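Local coordinates for protein complement factor MASP-3 (Homo sapiens, PDB 3DEM) that probably acts as a serine protease of the complement lectin pathway, its CUB-EGF-CUB region binding calcium and associating with mannan-binding lectin and ficolins, at residues 185-191 / 262-268. Residues are numbered along the deposited sequence; the frame is centred on the assembly and turned at random.
Sequences NPYPKSS and SDNSGEN. With CA (calcium ion), chain F.
Lys-189 reaches across to Glu-267 at the calcium-bearing end of the second CUB domain, where the loop ahead of strand 192-198 packs on the one that follows strand 255-261. Its CB sits by the carbonyl of Asp-263, CD passes the O of Asn-264 at 3.5 Å, and a bend at the last torsion (chi4 64°) turns the ammonium to Glu-267. NZ meets OE2 of that residue in a salt bridge of 2.9 Å, coming from above the carboxylate plane; the glutamate chain is itself bent, at chi2. Asp-135 of the EGF domain also pairs with this lysine, so the side chain links the two domains.

The ring of Tyr-187 lies alongside Asn-268, whose CB comes within 3.5 Å of the phenol OH. On its other flank, CB of Ser-262 approaches CE1 at 3.7 Å. The hydroxyl bonds to Asp-226, a calcium ligand, and to the backbone of Glu-216, another; it therefore acts as a second-shell prop for the metal site. Phe-260 stacks edge-to-face with the same ring.

With chi1 at 69°, Ser-262 swings its hydroxyl between its own N and carbonyl carbon, from where OG donates to Pro-188 O over 2.6 Å, in the carbonyl plane and on a lone pair. That OG also accepts the N-H of Ser-191, so two bonds grip it. Ser-190 N donates to Asp-263 O, which takes a second hydrogen bond from a calcium-bound water.

The CB of Asp-263 points away from the neighbouring loop, and the carboxylate binds the calcium ion through OD1, while Ser-265 binds it through its carbonyl; OD1 of Asp-263, 2.4 Å from the metal, also accepts the N-H of Ser-265 in an Asx turn.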
ATOM      1  N   ASN A 185     -23.504 -16.283  25.031  1.00 40.48           N
ATOM      2  CA  ASN A 185     -22.599 -16.033  23.918  1.00 40.46           C
ATOM      3  C   ASN A 185     -21.257 -16.704  24.209  1.00 40.39           C
ATOM      4  O   ASN A 185     -20.971 -17.040  25.359  1.00 40.37           O
ATOM      5  CB  ASN A 185     -22.433 -14.530  23.689  1.00 40.41           C
ATOM      6  CG  ASN A 185     -23.747 -13.847  23.386  1.00 40.40           C
ATOM      7  OD1 ASN A 185     -24.354 -14.084  22.343  1.00 40.38           O
ATOM      8  ND2 ASN A 185     -24.199 -12.997  24.300  1.00 40.51           N
ATOM      9  N   PRO A 186     -20.441 -16.935  23.169  1.00 40.30           N
ATOM     10  CA  PRO A 186     -19.137 -17.558  23.397  1.00 40.39           C
ATOM     11  C   PRO A 186     -18.360 -16.897  24.542  1.00 40.37           C
ATOM     12  O   PRO A 186     -18.186 -15.686  24.549  1.00 40.60           O
ATOM     13  CB  PRO A 186     -18.411 -17.343  22.063  1.00 40.32           C
ATOM     14  CG  PRO A 186     -19.511 -17.294  21.050  1.00 40.31           C
ATOM     15  CD  PRO A 186     -20.681 -16.641  21.743  1.00 40.29           C
ATOM     16  N   TYR A 187     -17.898 -17.685  25.506  1.00 40.33           N
ATOM     17  CA  TYR A 187     -17.094 -17.130  26.596  1.00 40.43           C
ATOM     18  C   TYR A 187     -15.698 -16.709  26.131  1.00 40.50           C
ATOM     19  O   TYR A 187     -15.141 -17.307  25.206  1.00 40.66           O
ATOM     20  CB  TYR A 187     -17.012 -18.091  27.785  1.00 40.12           C
ATOM     21  CG  TYR A 187     -16.550 -19.496  27.474  1.00 40.43           C
ATOM     22  CD1 TYR A 187     -15.198 -19.795  27.308  1.00 40.47           C
ATOM     23  CD2 TYR A 187     -17.460 -20.538  27.396  1.00 40.55           C
ATOM     24  CE1 TYR A 187     -14.774 -21.092  27.045  1.00 40.30           C
ATOM     25  CE2 TYR A 187     -17.048 -21.839  27.138  1.00 40.40           C
ATOM     26  CZ  TYR A 187     -15.707 -22.111  26.959  1.00 40.42           C
ATOM     27  OH  TYR A 187     -15.311 -23.407  26.697  1.00 40.10           O
ATOM     28  N   PRO A 188     -15.144 -15.654  26.756  1.00 40.46           N
ATOM     29  CA  PRO A 188     -13.823 -15.132  26.409  1.00 40.36           C
ATOM     30  C   PRO A 188     -12.718 -16.178  26.552  1.00 40.35           C
ATOM     31  O   PRO A 188     -12.700 -16.944  27.509  1.00 40.42           O
ATOM     32  CB  PRO A 188     -13.615 -14.007  27.427  1.00 40.35           C
ATOM     33  CG  PRO A 188     -14.983 -13.607  27.832  1.00 40.33           C
ATOM     34  CD  PRO A 188     -15.776 -14.871  27.833  1.00 40.34           C
ATOM     35  N   LYS A 189     -11.807 -16.198  25.590  1.00 40.35           N
ATOM     36  CA  LYS A 189     -10.652 -17.069  25.627  1.00 40.33           C
ATOM     37  C   LYS A 189      -9.654 -16.581  26.668  1.00 40.37           C
ATOM     38  O   LYS A 189      -9.741 -15.443  27.138  1.00 40.25           O
ATOM     39  CB  LYS A 189      -9.976 -17.097  24.253  1.00 40.45           C
ATOM     40  CG  LYS A 189     -10.862 -17.617  23.130  1.00 40.22           C
ATOM     41  CD  LYS A 189     -10.158 -17.523  21.781  1.00 40.21           C
ATOM     42  CE  LYS A 189     -11.076 -17.953  20.650  1.00 40.23           C
ATOM     43  NZ  LYS A 189     -12.265 -17.049  20.487  1.00 39.62           N
ATOM     44  N   SER A 190      -8.724 -17.459  27.036  1.00 40.29           N
ATOM     45  CA  SER A 190      -7.561 -17.095  27.843  1.00 40.29           C
ATOM     46  C   SER A 190      -7.903 -16.396  29.150  1.00 40.26           C
ATOM     47  O   SER A 190      -7.176 -15.510  29.587  1.00 40.42           O
ATOM     48  CB  SER A 190      -6.611 -16.220  27.025  1.00 40.11           C
ATOM     49  OG  SER A 190      -6.210 -16.897  25.856  1.00 39.84           O
ATOM     50  N   SER A 191      -8.993 -16.812  29.780  1.00 40.36           N
ATOM     51  CA  SER A 191      -9.475 -16.145  30.976  1.00 40.40           C
ATOM     52  C   SER A 191      -9.468 -17.073  32.172  1.00 40.54           C
ATOM     53  O   SER A 191      -9.408 -18.298  32.028  1.00 40.45           O
ATOM     54  CB  SER A 191     -10.882 -15.586  30.752  1.00 40.34           C
ATOM     55  OG  SER A 191     -10.868 -14.581  29.757  1.00 40.37           O
ATOM     56  N   SER A 262     -10.444 -20.858  30.785  1.00 40.29           N
ATOM     57  CA  SER A 262     -10.594 -21.000  29.338  1.00 40.28           C
ATOM     58  C   SER A 262      -9.258 -20.804  28.624  1.00 40.20           C
ATOM     59  O   SER A 262      -8.485 -19.912  28.974  1.00 40.17           O
ATOM     60  CB  SER A 262     -11.662 -20.043  28.786  1.00 40.13           C
ATOM     61  OG  SER A 262     -11.249 -18.689  28.850  1.00 40.13           O
ATOM     62  N   ASP A 263      -8.989 -21.642  27.625  1.00 40.09           N
ATOM     63  CA  ASP A 263      -7.736 -21.553  26.883  1.00 40.14           C
ATOM     64  C   ASP A 263      -7.823 -20.600  25.686  1.00 40.12           C
ATOM     65  O   ASP A 263      -8.788 -19.852  25.552  1.00 40.10           O
ATOM     66  CB  ASP A 263      -7.232 -22.939  26.460  1.00 40.23           C
ATOM     67  CG  ASP A 263      -8.060 -23.558  25.341  1.00 40.36           C
ATOM     68  OD1 ASP A 263      -9.032 -22.929  24.879  1.00 40.14           O
ATOM     69  OD2 ASP A 263      -7.733 -24.685  24.919  1.00 40.37           O
ATOM     70  N   ASN A 264      -6.811 -20.642  24.822  1.00 40.16           N
ATOM     71  CA  ASN A 264      -6.666 -19.667  23.749  1.00 40.25           C
ATOM     72  C   ASN A 264      -7.444 -19.979  22.463  1.00 40.31           C
ATOM     73  O   ASN A 264      -7.186 -19.381  21.415  1.00 40.05           O
ATOM     74  CB  ASN A 264      -5.184 -19.444  23.432  1.00 40.19           C
ATOM     75  CG  ASN A 264      -4.536 -20.644  22.752  1.00 40.66           C
ATOM     76  OD1 ASN A 264      -5.192 -21.652  22.476  1.00 40.86           O
ATOM     77  ND2 ASN A 264      -3.242 -20.536  22.472  1.00 40.37           N
ATOM     78  N   SER A 265      -8.411 -20.890  22.547  1.00 40.29           N
ATOM     79  CA  SER A 265      -9.078 -21.387  21.346  1.00 40.39           C
ATOM     80  C   SER A 265     -10.527 -21.825  21.592  1.00 40.40           C
ATOM     81  O   SER A 265     -10.862 -22.291  22.676  1.00 40.55           O
ATOM     82  CB  SER A 265      -8.259 -22.538  20.746  1.00 40.32           C
ATOM     83  OG  SER A 265      -8.902 -23.082  19.613  1.00 40.60           O
ATOM     84  N   GLY A 266     -11.387 -21.650  20.588  1.00 40.50           N
ATOM     85  CA  GLY A 266     -12.768 -22.140  20.657  1.00 40.50           C
ATOM     86  C   GLY A 266     -13.847 -21.075  20.797  1.00 40.67           C
ATOM     87  O   GLY A 266     -13.559 -19.923  21.131  1.00 40.74           O
ATOM     88  N   GLU A 267     -15.097 -21.458  20.540  1.00 40.63           N
ATOM     89  CA  GLU A 267     -16.225 -20.520  20.612  1.00 40.64           C
ATOM     90  C   GLU A 267     -17.396 -21.053  21.442  1.00 40.58           C
ATOM     91  O   GLU A 267     -18.543 -20.650  21.246  1.00 40.62           O
ATOM     92  CB  GLU A 267     -16.718 -20.148  19.207  1.00 40.60           C
ATOM     93  CG  GLU A 267     -15.635 -19.629  18.264  1.00 40.88           C
ATOM     94  CD  GLU A 267     -15.055 -18.290  18.705  1.00 41.27           C
ATOM     95  OE1 GLU A 267     -15.734 -17.551  19.455  1.00 41.17           O
ATOM     96  OE2 GLU A 267     -13.916 -17.976  18.291  1.00 41.19           O
ATOM     97  N   ASN A 268     -17.110 -21.952  22.373  1.00 40.39           N
ATOM     98  CA  ASN A 268     -18.156 -22.557  23.200  1.00 40.42           C
ATOM     99  C   ASN A 268     -18.989 -21.557  24.025  1.00 40.38           C
ATOM    100  O   ASN A 268     -18.495 -20.505  24.434  1.00 40.30           O
ATOM    101  CB  ASN A 268     -17.556 -23.663  24.073  1.00 40.31           C
ATOM    102  CG  ASN A 268     -16.758 -24.666  23.254  1.00 40.45           C
ATOM    103  OD1 ASN A 268     -17.270 -25.723  22.871  1.00 40.68           O
ATOM    104  ND2 ASN A 268     -15.517 -24.320  22.943  1.00 39.48           N
TER
HETATM  105 CA    CA F8001     -11.426 -23.216  24.683  1.00 32.61          CA
HETATM  106  O   HOH W   1     -13.651 -19.975  24.015  1.00 35.70           O
HETATM  107  O   HOH W   2     -11.465 -20.924  25.374  1.00 30.11           O
HETATM  108  O   HOH W   3     -13.646 -22.775  23.893  1.00 31.50           O